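Local coordinates for protein tryptophanyl-tRNA synthetase (Mycoplasma pneumoniae, PDB 2YY5) that probably catalyses the ATP-dependent attachment of tryptophan to tRNA(Trp), as a homodimeric class I aminoacyl-tRNA synthetase, at residues Gln99-Glu104 with Leu167-Ile171; Met91-Leu95 with Thr332-Tyr337; Gln229-Asp233 with Gln245-Met251; Arg192-Leu196 with Asn250-Ile254. The protein carries 1 engineered substitution. All coordinates share one frame; numbering follows the deposited sequence.

Contact 1: Gln99-Glu104 with Leu167-Ile171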
loop_
_atom_site.group_PDB
_atom_site.type_symbol
_atom_site.label_atom_id
_atom_site.label_comp_id
_atom_site.label_asym_id
_atom_site.label_seq_id
_atom_site.Cartn_x
_atom_site.Cartn_y
_atom_site.Cartn_z
ATOM N N GLN B 99 8.375 4.171 -4.610
ATOM C CA GLN B 99 9.461 4.368 -5.564
ATOM C C GLN B 99 8.954 4.735 -6.954
ATOM O O GLN B 99 9.742 4.906 -7.881
ATOM C CB GLN B 99 10.342 3.127 -5.654
ATOM C CG GLN B 99 11.344 2.989 -4.522
ATOM C CD GLN B 99 12.380 4.110 -4.493
ATOM O OE1 GLN B 99 12.308 5.021 -3.663
ATOM N NE2 GLN B 99 13.349 4.046 -5.405
ATOM N N SER B 100 7.642 4.860 -7.102
ATOM C CA SER B 100 7.075 5.230 -8.395
ATOM C C SER B 100 6.582 6.661 -8.299
ATOM O O SER B 100 6.531 7.231 -7.211
ATOM C CB SER B 100 5.897 4.319 -8.763
ATOM O OG SER B 100 4.779 4.574 -7.932
ATOM N N ASN B 101 6.245 7.247 -9.438
ATOM C CA ASN B 101 5.715 8.604 -9.459
ATOM C C ASN B 101 4.324 8.564 -10.096
ATOM O O ASN B 101 4.002 7.646 -10.853
ATOM C CB ASN B 101 6.637 9.546 -10.248
ATOM C CG ASN B 101 7.120 8.941 -11.552
ATOM O OD1 ASN B 101 8.178 8.319 -11.600
ATOM N ND2 ASN B 101 6.337 9.110 -12.617
ATOM N N LEU B 102 3.496 9.551 -9.786
ATOM C CA LEU B 102 2.143 9.593 -10.334
ATOM C C LEU B 102 2.139 9.597 -11.860
ATOM O O LEU B 102 1.324 8.928 -12.501
ATOM C CB LEU B 102 1.411 10.833 -9.813
ATOM C CG LEU B 102 1.315 10.956 -8.292
ATOM C CD1 LEU B 102 0.610 12.245 -7.940
ATOM C CD2 LEU B 102 0.567 9.763 -7.722
ATOM N N GLY B 103 3.062 10.357 -12.436
ATOM C CA GLY B 103 3.160 10.451 -13.880
ATOM C C GLY B 103 3.167 9.119 -14.597
ATOM O O GLY B 103 2.316 8.877 -15.442
ATOM N N GLU B 104 4.114 8.247 -14.266
ATOM C CA GLU B 104 4.185 6.950 -14.932
ATOM C C GLU B 104 2.950 6.093 -14.681
ATOM O O GLU B 104 2.563 5.293 -15.538
ATOM C CB GLU B 104 5.452 6.188 -14.510
ATOM C CG GLU B 104 5.607 5.942 -13.019
ATOM C CD GLU B 104 6.960 5.327 -12.671
ATOM O OE1 GLU B 104 7.285 5.235 -11.468
ATOM O OE2 GLU B 104 7.700 4.933 -13.601
ATOM N N LEU B 167 10.948 -0.162 -12.506
ATOM C CA LEU B 167 11.042 -0.016 -11.053
ATOM C C LEU B 167 12.184 -0.866 -10.504
ATOM O O LEU B 167 12.888 -0.452 -9.588
ATOM C CB LEU B 167 9.721 -0.430 -10.375
ATOM C CG LEU B 167 8.473 0.430 -10.628
ATOM C CD1 LEU B 167 7.293 -0.109 -9.812
ATOM C CD2 LEU B 167 8.766 1.882 -10.246
ATOM N N ALA B 168 12.358 -2.056 -11.065
ATOM C CA ALA B 168 13.419 -2.954 -10.636
ATOM C C ALA B 168 14.776 -2.285 -10.898
ATOM O O ALA B 168 15.674 -2.300 -10.048
ATOM C CB ALA B 168 13.316 -4.274 -11.390
ATOM N N GLN B 169 14.910 -1.687 -12.077
ATOM C CA GLN B 169 16.141 -1.000 -12.441
ATOM C C GLN B 169 16.318 0.258 -11.592
ATOM O O GLN B 169 17.428 0.581 -11.166
ATOM C CB GLN B 169 16.125 -0.648 -13.930
ATOM C CG GLN B 169 16.419 -1.829 -14.849
ATOM C CD GLN B 169 16.390 -1.427 -16.309
ATOM O OE1 GLN B 169 15.325 -1.171 -16.875
ATOM N NE2 GLN B 169 17.562 -1.350 -16.925
ATOM N N ARG B 170 15.218 0.965 -11.357
ATOM C CA ARG B 170 15.226 2.165 -10.518
ATOM C C ARG B 170 15.763 1.755 -9.129
ATOM O O ARG B 170 16.703 2.361 -8.623
ATOM C CB ARG B 170 13.790 2.707 -10.432
ATOM C CG ARG B 170 13.522 3.904 -9.514
ATOM C CD ARG B 170 13.389 5.216 -10.280
ATOM N NE ARG B 170 12.565 5.152 -11.495
ATOM C CZ ARG B 170 11.235 5.060 -11.530
ATOM N NH1 ARG B 170 10.527 5.010 -10.414
ATOM N NH2 ARG B 170 10.606 5.042 -12.695
ATOM N N ILE B 171 15.177 0.706 -8.539
ATOM C CA ILE B 171 15.571 0.187 -7.218
ATOM C C ILE B 171 17.039 -0.272 -7.210
ATOM O O ILE B 171 17.799 -0.002 -6.274
ATOM C CB ILE B 171 14.691 -1.037 -6.805
ATOM C CG1 ILE B 171 13.212 -0.641 -6.717
ATOM C CG2 ILE B 171 15.181 -1.625 -5.489
ATOM C CD1 ILE B 171 12.908 0.382 -5.672
#
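Glu104 and Arg170 reach for each other from opposite directions and join their flat ends in a salt bridge, a useful example of how a second bond can steady one side of an ion pair. The stronger arm runs from Arg170 NH2 to Glu104 OE2 at 3.0 Å. It lies in the guanidinium plane and arrives on the syn side of the oxygen, although somewhat out of the carboxylate plane. The other arm, from Arg170 NH1 to Glu104 OE1, is weak at 3.4 Å. The carboxylate thus meets the guanidinium edge with the two planes 29° apart. Arg170 folds to make this approach: its chain leaves the helix with CG trans to the backbone N (chi1 175°), then bends at the next two torsions.

Glu104 OE1 is also met on its anti side by the backbone N of Asn101, at 3.0 Å, so the carboxylate is held from its own chain as well as from across the contact. The apolar part lies beside the ion pair. Ile171 CD1 rests against the aliphatic part of Gln99, its nearest neighbour there being CG, and Leu167 CD2 lies 4.0 Å from Ser100 CB. Ser100 OG turns to other partners, Met97 O and Thr130 OG1 of the second subunit, which places this corner at the dimer interface. Asn101 is the N-cap of helix 102-106, and its N-H bonded to the side chain of Glu104, three residues on, is the half of a capping box that runs from N-cap backbone to N3 side chain.

Contact 2: Met91-Leu95 with Thr332-Tyr337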
loop_
_atom_site.group_PDB
_atom_site.type_symbol
_atom_site.label_atom_id
_atom_site.label_comp_id
_atom_site.label_asym_id
_atom_site.label_seq_id
_atom_site.Cartn_x
_atom_site.Cartn_y
_atom_site.Cartn_z
ATOM N N MET B 91 3.525 -5.195 1.834
ATOM C CA MET B 91 4.753 -4.490 2.164
ATOM C C MET B 91 5.629 -4.242 0.955
ATOM O O MET B 91 6.112 -3.133 0.758
ATOM C CB MET B 91 5.538 -5.247 3.233
ATOM C CG MET B 91 6.800 -4.530 3.697
ATOM S SD MET B 91 6.558 -2.766 4.028
ATOM C CE MET B 91 6.128 -2.778 5.740
ATOM N N MET B 92 5.842 -5.269 0.144
ATOM C CA MET B 92 6.672 -5.107 -1.039
ATOM C C MET B 92 5.981 -4.143 -1.998
ATOM O O MET B 92 6.629 -3.294 -2.613
ATOM C CB MET B 92 6.915 -6.467 -1.716
ATOM C CG MET B 92 7.807 -6.413 -2.962
ATOM S SD MET B 92 9.472 -5.718 -2.684
ATOM C CE MET B 92 10.401 -7.194 -2.394
ATOM N N GLY B 93 4.659 -4.267 -2.101
ATOM C CA GLY B 93 3.889 -3.407 -2.984
ATOM C C GLY B 93 4.042 -1.957 -2.584
ATOM O O GLY B 93 4.042 -1.055 -3.435
ATOM N N TYR B 94 4.183 -1.740 -1.278
ATOM C CA TYR B 94 4.358 -0.403 -0.728
ATOM C C TYR B 94 5.719 0.176 -1.092
ATOM O O TYR B 94 5.821 1.357 -1.434
ATOM C CB TYR B 94 4.188 -0.419 0.798
ATOM C CG TYR B 94 4.317 0.951 1.439
ATOM C CD1 TYR B 94 5.551 1.435 1.880
ATOM C CD2 TYR B 94 3.210 1.781 1.555
ATOM C CE1 TYR B 94 5.670 2.710 2.412
ATOM C CE2 TYR B 94 3.316 3.049 2.083
ATOM C CZ TYR B 94 4.539 3.516 2.507
ATOM O OH TYR B 94 4.605 4.797 3.001
ATOM N N LEU B 95 6.767 -0.643 -1.026
ATOM C CA LEU B 95 8.102 -0.151 -1.367
ATOM C C LEU B 95 8.121 0.267 -2.825
ATOM O O LEU B 95 8.725 1.273 -3.186
ATOM C CB LEU B 95 9.167 -1.224 -1.125
ATOM C CG LEU B 95 9.307 -1.745 0.300
ATOM C CD1 LEU B 95 10.513 -2.651 0.379
ATOM C CD2 LEU B 95 9.450 -0.581 1.266
ATOM N N THR B 332 13.287 -12.584 0.218
ATOM C CA THR B 332 13.428 -11.438 -0.664
ATOM C C THR B 332 13.163 -10.121 0.050
ATOM O O THR B 332 13.976 -9.199 -0.031
ATOM C CB THR B 332 12.473 -11.551 -1.860
ATOM O OG1 THR B 332 12.655 -12.825 -2.484
ATOM C CG2 THR B 332 12.746 -10.447 -2.879
ATOM N N LEU B 333 12.032 -10.031 0.750
ATOM C CA LEU B 333 11.676 -8.807 1.465
ATOM C C LEU B 333 12.769 -8.409 2.453
ATOM O O LEU B 333 13.080 -7.229 2.604
ATOM C CB LEU B 333 10.345 -8.980 2.203
ATOM C CG LEU B 333 9.876 -7.770 3.021
ATOM C CD1 LEU B 333 9.850 -6.528 2.138
ATOM C CD2 LEU B 333 8.493 -8.036 3.602
ATOM N N ALA B 334 13.357 -9.405 3.108
ATOM C CA ALA B 334 14.415 -9.171 4.080
ATOM C C ALA B 334 15.614 -8.496 3.415
ATOM O O ALA B 334 16.218 -7.571 3.967
ATOM C CB ALA B 334 14.836 -10.489 4.710
ATOM N N LEU B 335 15.955 -8.958 2.221
ATOM C CA LEU B 335 17.075 -8.379 1.512
ATOM C C LEU B 335 16.760 -6.945 1.105
ATOM O O LEU B 335 17.641 -6.084 1.140
ATOM C CB LEU B 335 17.435 -9.255 0.302
ATOM C CG LEU B 335 18.263 -10.526 0.601
ATOM C CD1 LEU B 335 18.310 -10.823 2.107
ATOM C CD2 LEU B 335 17.671 -11.706 -0.156
ATOM N N PHE B 336 15.507 -6.680 0.727
ATOM C CA PHE B 336 15.117 -5.324 0.353
ATOM C C PHE B 336 15.187 -4.428 1.581
ATOM O O PHE B 336 15.583 -3.261 1.491
ATOM C CB PHE B 336 13.694 -5.280 -0.205
ATOM C CG PHE B 336 13.619 -5.485 -1.690
ATOM C CD1 PHE B 336 12.869 -4.623 -2.483
ATOM C CD2 PHE B 336 14.276 -6.559 -2.297
ATOM C CE1 PHE B 336 12.767 -4.827 -3.861
ATOM C CE2 PHE B 336 14.182 -6.772 -3.669
ATOM C CZ PHE B 336 13.422 -5.903 -4.453
ATOM N N TYR B 337 14.797 -4.982 2.726
ATOM C CA TYR B 337 14.830 -4.229 3.967
ATOM C C TYR B 337 16.254 -3.774 4.206
ATOM O O TYR B 337 16.485 -2.626 4.575
ATOM C CB TYR B 337 14.332 -5.082 5.141
ATOM C CG TYR B 337 12.909 -4.760 5.548
ATOM C CD1 TYR B 337 11.896 -4.654 4.590
ATOM C CD2 TYR B 337 12.570 -4.559 6.884
ATOM C CE1 TYR B 337 10.587 -4.351 4.953
ATOM C CE2 TYR B 337 11.258 -4.258 7.254
ATOM C CZ TYR B 337 10.274 -4.157 6.282
ATOM O OH TYR B 337 8.980 -3.866 6.634
#
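The thioether of Met92 meets the ring of Phe336 at the heart of a helix-helix packing between helices 87-98 and 311-340. The two short segments run in broadly the same direction, 37° apart, with axes 11.1 Å from each other, a separation spanned mainly by side chains. The close part is centred on the ring. Met92 CE stands 3.5 Å from the centroid of Phe336, almost on the ring normal, in a CH-pi contact, whereas SD approaches the same ring obliquely as the Met-aromatic part. Bends at chi2 and chi3 (58° and 94°) swing the thioether round so that the methyl, and not the sulfur, sits over the centre. Thr332 CG2 adds a further methyl beside Met92 CE at 4.0 Å.

The fit is looser round Leu95, whose CD1 comes to the edge of the Phe336 ring instead of its face, and to Leu333 CD1 at 4.3 Å. Farther along, Met91 crosses Leu333 at about a right angle, with Met91 CG 3.9 Å from Leu333 CD2. The partly exposed Tyr337 marks the more open side of an otherwise buried contact; there the second subunit contributes, with its Leu87 packing on Tyr337 and its Ser90 on Met91. Tyr337 OH is hydrogen-bonded to Ser84 O of that subunit, while the edge of the ring, at CE1, meets Met91 CG at 4.0 Å.

Contact 3: Gln229-Asp233 with Gln245-Met251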
loop_
_atom_site.group_PDB
_atom_site.type_symbol
_atom_site.label_atom_id
_atom_site.label_comp_id
_atom_site.label_asym_id
_atom_site.label_seq_id
_atom_site.Cartn_x
_atom_site.Cartn_y
_atom_site.Cartn_z
ATOM N N GLN B 229 -23.729 -17.001 -32.892
ATOM C CA GLN B 229 -23.929 -15.582 -33.175
ATOM C C GLN B 229 -22.628 -14.797 -33.323
ATOM O O GLN B 229 -22.657 -13.577 -33.508
ATOM C CB GLN B 229 -24.731 -14.925 -32.051
ATOM C CG GLN B 229 -26.019 -15.606 -31.657
ATOM C CD GLN B 229 -26.574 -15.016 -30.374
ATOM O OE1 GLN B 229 -25.929 -15.064 -29.321
ATOM N NE2 GLN B 229 -27.768 -14.442 -30.454
ATOM N N ALA B 230 -21.491 -15.477 -33.213
ATOM C CA ALA B 230 -20.198 -14.802 -33.328
ATOM C C ALA B 230 -20.135 -14.012 -34.625
ATOM O O ALA B 230 -20.381 -14.557 -35.702
ATOM C CB ALA B 230 -19.059 -15.825 -33.279
ATOM N N THR B 231 -19.807 -12.727 -34.522
ATOM C CA THR B 231 -19.721 -11.881 -35.704
ATOM C C THR B 231 -18.544 -12.308 -36.586
ATOM O O THR B 231 -17.427 -12.504 -36.104
ATOM C CB THR B 231 -19.571 -10.381 -35.317
ATOM O OG1 THR B 231 -18.320 -10.169 -34.668
ATOM C CG2 THR B 231 -20.691 -9.958 -34.378
ATOM N N THR B 232 -18.811 -12.475 -37.879
ATOM C CA THR B 232 -17.782 -12.877 -38.833
ATOM C C THR B 232 -17.536 -11.740 -39.826
ATOM O O THR B 232 -17.083 -10.662 -39.448
ATOM C CB THR B 232 -18.203 -14.166 -39.599
ATOM O OG1 THR B 232 -19.466 -13.953 -40.240
ATOM C CG2 THR B 232 -18.336 -15.345 -38.644
ATOM N N ASP B 233 -17.847 -11.980 -41.093
ATOM C CA ASP B 233 -17.667 -10.979 -42.139
ATOM C C ASP B 233 -18.353 -11.488 -43.395
ATOM O O ASP B 233 -18.888 -12.598 -43.396
ATOM C CB ASP B 233 -16.173 -10.748 -42.404
ATOM C CG ASP B 233 -15.430 -12.030 -42.737
ATOM O OD1 ASP B 233 -15.772 -12.671 -43.752
ATOM O OD2 ASP B 233 -14.505 -12.399 -41.984
ATOM N N GLN B 245 -9.865 -9.989 -41.104
ATOM C CA GLN B 245 -11.019 -10.767 -40.652
ATOM C C GLN B 245 -10.865 -11.142 -39.178
ATOM O O GLN B 245 -10.707 -12.318 -38.837
ATOM C CB GLN B 245 -11.160 -12.020 -41.499
ATOM C CG GLN B 245 -11.238 -11.713 -42.965
ATOM C CD GLN B 245 -11.364 -12.955 -43.803
ATOM O OE1 GLN B 245 -12.405 -13.610 -43.809
ATOM N NE2 GLN B 245 -10.296 -13.299 -44.511
ATOM N N PRO B 246 -10.924 -10.139 -38.283
ATOM C CA PRO B 246 -10.785 -10.370 -36.843
ATOM C C PRO B 246 -11.689 -11.470 -36.303
ATOM O O PRO B 246 -11.227 -12.355 -35.585
ATOM C CB PRO B 246 -11.087 -8.997 -36.247
ATOM C CG PRO B 246 -12.002 -8.385 -37.250
ATOM C CD PRO B 246 -11.337 -8.750 -38.540
ATOM N N GLY B 247 -12.970 -11.414 -36.653
ATOM C CA GLY B 247 -13.917 -12.419 -36.190
ATOM C C GLY B 247 -13.523 -13.841 -36.551
ATOM O O GLY B 247 -13.243 -14.654 -35.675
ATOM N N VAL B 248 -13.495 -14.148 -37.844
ATOM C CA VAL B 248 -13.134 -15.488 -38.295
ATOM C C VAL B 248 -11.754 -15.930 -37.814
ATOM O O VAL B 248 -11.580 -17.066 -37.380
ATOM C CB VAL B 248 -13.192 -15.584 -39.833
ATOM C CG1 VAL B 248 -12.478 -16.841 -40.319
ATOM C CG2 VAL B 248 -14.641 -15.604 -40.275
ATOM N N THR B 249 -10.774 -15.039 -37.883
ATOM C CA THR B 249 -9.431 -15.391 -37.441
ATOM C C THR B 249 -9.429 -15.785 -35.962
ATOM O O THR B 249 -8.803 -16.771 -35.579
ATOM C CB THR B 249 -8.446 -14.219 -37.656
ATOM O OG1 THR B 249 -8.525 -13.780 -39.017
ATOM C CG2 THR B 249 -7.002 -14.658 -37.346
ATOM N N ASN B 250 -10.141 -15.017 -35.141
ATOM C CA ASN B 250 -10.221 -15.283 -33.707
ATOM C C ASN B 250 -10.790 -16.667 -33.418
ATOM O O ASN B 250 -10.204 -17.436 -32.660
ATOM C CB ASN B 250 -11.093 -14.231 -33.028
ATOM C CG ASN B 250 -11.058 -14.332 -31.520
ATOM O OD1 ASN B 250 -12.089 -14.223 -30.856
ATOM N ND2 ASN B 250 -9.869 -14.527 -30.965
ATOM N N MET B 251 -11.940 -16.986 -34.011
ATOM C CA MET B 251 -12.549 -18.294 -33.791
ATOM C C MET B 251 -11.592 -19.389 -34.250
ATOM O O MET B 251 -11.534 -20.471 -33.681
ATOM C CB MET B 251 -13.866 -18.416 -34.563
ATOM C CG MET B 251 -14.994 -17.552 -34.024
ATOM S SD MET B 251 -16.589 -17.954 -34.772
ATOM C CE MET B 251 -16.471 -17.055 -36.308
HETATM O O HOH W 1 -14.911 -9.942 -37.955
#
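The irregular backbone of Thr231 and Thr232 passes directly over Gly247 in the first turn of helix 246-259, the CA atoms of Thr232 and Gly247 being 4.7 Å apart. Such closeness illustrates what a glycine allows: with no side chain in the way, Gly247 CA comes within 3.5 Å of Thr231 O in a CA-H...O contact. A water completes the junction, donating to Thr232 O at 2.7 Å and accepting from Gly247 N at 2.8 Å, and thereby occupies one of the N-H groups at the start of the helix.

Side chains close over the crossing. Met251, bent at its last torsion (chi3 -81°), turns its thioether toward the loop: SD lies 3.6 Å from Ala230 CB, and CE packs against Thr232 CG2. Val248 CG2 fills in beside Thr232 CB at 3.9 Å and also touches Asp233 OD2. The Asp233 carboxylate leans toward Gln245, its plane steeply turned from the amide, and OD1 is hydrogen-bonded to Tyr284 OH and Phe235 N. Its charge near the helix start would probably interact favourably with the helix dipole.

Gln245, the N-cap, gives its carbonyl oxygen to both Thr249 N and Thr249 OG1, the latter at 2.6 Å and from above the carbonyl plane. The whole is a loop docked on a helix N-terminus, on the side of the class I synthetase that carries the KMSKS region.

Contact 4: Arg192-Leu196 with Asn250-Ile254. With WSA (5'-O-[(L-tryptophylamino)sulfonyl]adenosine), chain J.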
loop_
_atom_site.group_PDB
_atom_site.type_symbol
_atom_site.label_atom_id
_atom_site.label_comp_id
_atom_site.label_asym_id
_atom_site.label_seq_id
_atom_site.Cartn_x
_atom_site.Cartn_y
_atom_site.Cartn_z
ATOM N N ARG B 192 -4.079 -13.184 -26.764
ATOM C CA ARG B 192 -5.143 -12.195 -26.738
ATOM C C ARG B 192 -6.406 -12.664 -27.452
ATOM O O ARG B 192 -6.611 -12.356 -28.620
ATOM C CB ARG B 192 -4.625 -10.896 -27.373
ATOM C CG ARG B 192 -5.575 -9.716 -27.295
ATOM C CD ARG B 192 -5.149 -8.604 -28.246
ATOM N NE ARG B 192 -6.112 -7.504 -28.268
ATOM C CZ ARG B 192 -6.308 -6.704 -29.313
ATOM N NH1 ARG B 192 -7.204 -5.725 -29.242
ATOM N NH2 ARG B 192 -5.618 -6.889 -30.434
ATOM N N ILE B 193 -7.255 -13.413 -26.756
ATOM C CA ILE B 193 -8.499 -13.885 -27.358
ATOM C C ILE B 193 -9.454 -12.699 -27.509
ATOM O O ILE B 193 -9.611 -11.891 -26.584
ATOM C CB ILE B 193 -9.171 -14.994 -26.503
ATOM C CG1 ILE B 193 -8.381 -16.293 -26.631
ATOM C CG2 ILE B 193 -10.609 -15.223 -26.956
ATOM C CD1 ILE B 193 -7.069 -16.268 -25.901
ATOM N N MET B 194 -10.089 -12.596 -28.674
ATOM C CA MET B 194 -11.003 -11.492 -28.948
ATOM C C MET B 194 -12.462 -11.750 -28.567
ATOM O O MET B 194 -12.900 -12.888 -28.419
ATOM C CB MET B 194 -10.918 -11.108 -30.426
ATOM C CG MET B 194 -9.496 -10.867 -30.931
ATOM S SD MET B 194 -8.559 -9.639 -29.982
ATOM C CE MET B 194 -6.884 -9.971 -30.630
ATOM N N ASP B 195 -13.202 -10.661 -28.396
ATOM C CA ASP B 195 -14.612 -10.704 -28.044
ATOM C C ASP B 195 -15.390 -11.297 -29.228
ATOM O O ASP B 195 -15.180 -10.888 -30.367
ATOM C CB ASP B 195 -15.071 -9.274 -27.732
ATOM C CG ASP B 195 -16.514 -9.200 -27.303
ATOM O OD1 ASP B 195 -17.400 -9.355 -28.170
ATOM O OD2 ASP B 195 -16.759 -8.981 -26.096
ATOM N N LEU B 196 -16.277 -12.258 -28.957
ATOM C CA LEU B 196 -17.055 -12.908 -30.010
ATOM C C LEU B 196 -18.066 -12.019 -30.735
ATOM O O LEU B 196 -18.439 -12.313 -31.869
ATOM C CB LEU B 196 -17.778 -14.143 -29.461
ATOM C CG LEU B 196 -16.929 -15.386 -29.179
ATOM C CD1 LEU B 196 -17.842 -16.562 -28.879
ATOM C CD2 LEU B 196 -16.060 -15.708 -30.382
ATOM N N ASN B 250 -10.141 -15.017 -35.141
ATOM C CA ASN B 250 -10.221 -15.283 -33.707
ATOM C C ASN B 250 -10.790 -16.667 -33.418
ATOM O O ASN B 250 -10.204 -17.436 -32.660
ATOM C CB ASN B 250 -11.093 -14.231 -33.028
ATOM C CG ASN B 250 -11.058 -14.332 -31.520
ATOM O OD1 ASN B 250 -12.089 -14.223 -30.856
ATOM N ND2 ASN B 250 -9.869 -14.527 -30.965
ATOM N N MET B 251 -11.940 -16.986 -34.011
ATOM C CA MET B 251 -12.549 -18.294 -33.791
ATOM C C MET B 251 -11.592 -19.389 -34.250
ATOM O O MET B 251 -11.534 -20.471 -33.681
ATOM C CB MET B 251 -13.866 -18.416 -34.563
ATOM C CG MET B 251 -14.994 -17.552 -34.024
ATOM S SD MET B 251 -16.589 -17.954 -34.772
ATOM C CE MET B 251 -16.471 -17.055 -36.308
ATOM N N LEU B 252 -10.829 -19.086 -35.284
ATOM C CA LEU B 252 -9.891 -20.045 -35.839
ATOM C C LEU B 252 -8.715 -20.337 -34.905
ATOM O O LEU B 252 -8.348 -21.499 -34.717
ATOM C CB LEU B 252 -9.396 -19.536 -37.193
ATOM C CG LEU B 252 -8.878 -20.536 -38.229
ATOM C CD1 LEU B 252 -9.870 -21.683 -38.433
ATOM C CD2 LEU B 252 -8.638 -19.782 -39.533
ATOM N N THR B 253 -8.122 -19.305 -34.306
ATOM C CA THR B 253 -6.997 -19.555 -33.412
ATOM C C THR B 253 -7.464 -20.172 -32.081
ATOM O O THR B 253 -6.701 -20.889 -31.431
ATOM C CB THR B 253 -6.104 -18.261 -33.176
ATOM O OG1 THR B 253 -6.059 -17.939 -31.783
ATOM C CG2 THR B 253 -6.626 -17.070 -33.956
ATOM N N ILE B 254 -8.717 -19.918 -31.692
ATOM C CA ILE B 254 -9.266 -20.487 -30.456
ATOM C C ILE B 254 -9.418 -21.978 -30.669
ATOM O O ILE B 254 -9.054 -22.784 -29.805
ATOM C CB ILE B 254 -10.673 -19.937 -30.107
ATOM C CG1 ILE B 254 -10.583 -18.466 -29.690
ATOM C CG2 ILE B 254 -11.289 -20.761 -28.977
ATOM C CD1 ILE B 254 -11.927 -17.775 -29.613
HETATM C CD2 WSA J . -0.582 -10.492 -11.942
HETATM C CE3 WSA J . -0.282 -11.309 -13.026
HETATM C CZ3 WSA J . 1.025 -11.736 -13.221
HETATM C CH2 WSA J . 2.026 -11.344 -12.336
HETATM C CZ2 WSA J . 1.723 -10.526 -11.255
HETATM C CE2 WSA J . 0.415 -10.100 -11.059
HETATM N N11 WSA J . -0.156 -9.349 -10.121
HETATM C CD1 WSA J . -1.459 -9.250 -10.365
HETATM C CG WSA J . -1.763 -9.934 -11.466
HETATM C CB WSA J . -3.156 -10.085 -12.075
HETATM C CA WSA J . -3.223 -9.485 -13.482
HETATM N NH3 WSA J . -2.852 -8.065 -13.454
HETATM C C WSA J . -4.651 -9.633 -14.012
HETATM O O WSA J . -5.536 -8.877 -13.625
HETATM N NS WSA J . -4.875 -10.605 -14.891
HETATM S S WSA J . -6.463 -10.973 -14.934
HETATM O O1S WSA J . -6.922 -11.432 -13.582
HETATM O O2S WSA J . -7.262 -9.765 -15.324
HETATM O "O5'" WSA J . -6.601 -12.021 -15.900
HETATM C "C5'" WSA J . -5.784 -13.188 -15.760
HETATM C "C4'" WSA J . -4.898 -13.490 -16.972
HETATM O "O4'" WSA J . -5.712 -13.616 -18.152
HETATM C "C3'" WSA J . -3.861 -12.404 -17.270
HETATM O "O3'" WSA J . -2.636 -13.011 -17.691
HETATM C "C2'" WSA J . -4.504 -11.671 -18.445
HETATM O "O2'" WSA J . -3.489 -11.047 -19.238
HETATM C "C1'" WSA J . -5.058 -12.879 -19.196
HETATM N N9 WSA J . -6.060 -12.440 -20.198
HETATM C C8 WSA J . -7.108 -11.663 -19.936
HETATM N N7 WSA J . -7.838 -11.509 -21.038
HETATM C C5 WSA J . -7.247 -12.196 -22.013
HETATM C C4 WSA J . -6.108 -12.782 -21.478
HETATM N N3 WSA J . -5.327 -13.535 -22.270
HETATM C C2 WSA J . -5.638 -13.722 -23.542
HETATM N N1 WSA J . -6.716 -13.180 -24.079
HETATM C C6 WSA J . -7.541 -12.416 -23.348
HETATM N N6 WSA J . -8.637 -11.884 -23.889
#
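Asn250 sets its side-chain amide against the main chain of Met194, close to both its N and its O, while the residue just before, Ile193, uses its own main chain to read the adenine of the bound tryptophanyl sulfamoyl adenosine. Ile193 N donates to N1 of the ligand at 2.7 Å, and the ligand's N6 donates to Ile193 O at 2.9 Å, a pair of bonds that uses the Watson-Crick edge of the adenine. Thus Ile193 turns its main chain to the nucleotide while its side chain, with Met194 and Leu196, meets the helix.

A chi1 of -172° swings the Asn250 amide away from its own N-H and across to the loop, which brings Asn250 CG to 3.4 Å from Met194 CB. Apolar contacts flank the amide. Ile193 CG2 meets Ile254 CD1 at 3.9 Å, the two side chains crossing at about a right angle, and Leu196 CD2 touches Met251 CG at 4.2 Å. Ile193 CD1 meanwhile lies 3.6 Å from N1 of the ligand.

Around this, Ile193 is backbone-bonded to Met203 of the KMSKS region, Leu23 of helix 19-26 packs on both isoleucines, and Leu291 of helix 284-308 touches Ile254, so the loop following strand 183-185 is held among helices 19-26, 246-259 and 284-308.

The four contacts form two pairs well apart in the fold, contact 2 lying across the chain's centre from contacts 3 and 4. Contacts 1 and 2, with centres about 15 Å apart, adjoin in sequence through helices 87-98 and 102-106, and both touch the second subunit. Contacts 3 and 4, about 8 Å apart, share Asn250 and Met251 of helix 246-259 and meet directly where Thr231 N lies 3.0 Å from Leu196 O, probably a hydrogen bond. Contacts 2 and 3 are about 46 Å apart between centres. Along the chain, contact 1 closes before contacts 3 and 4 open, and contact 2, drawing on the C-terminal helix 311-340, brackets all three. Thus one pair lies at the dimer interface and the other beside the adenine site.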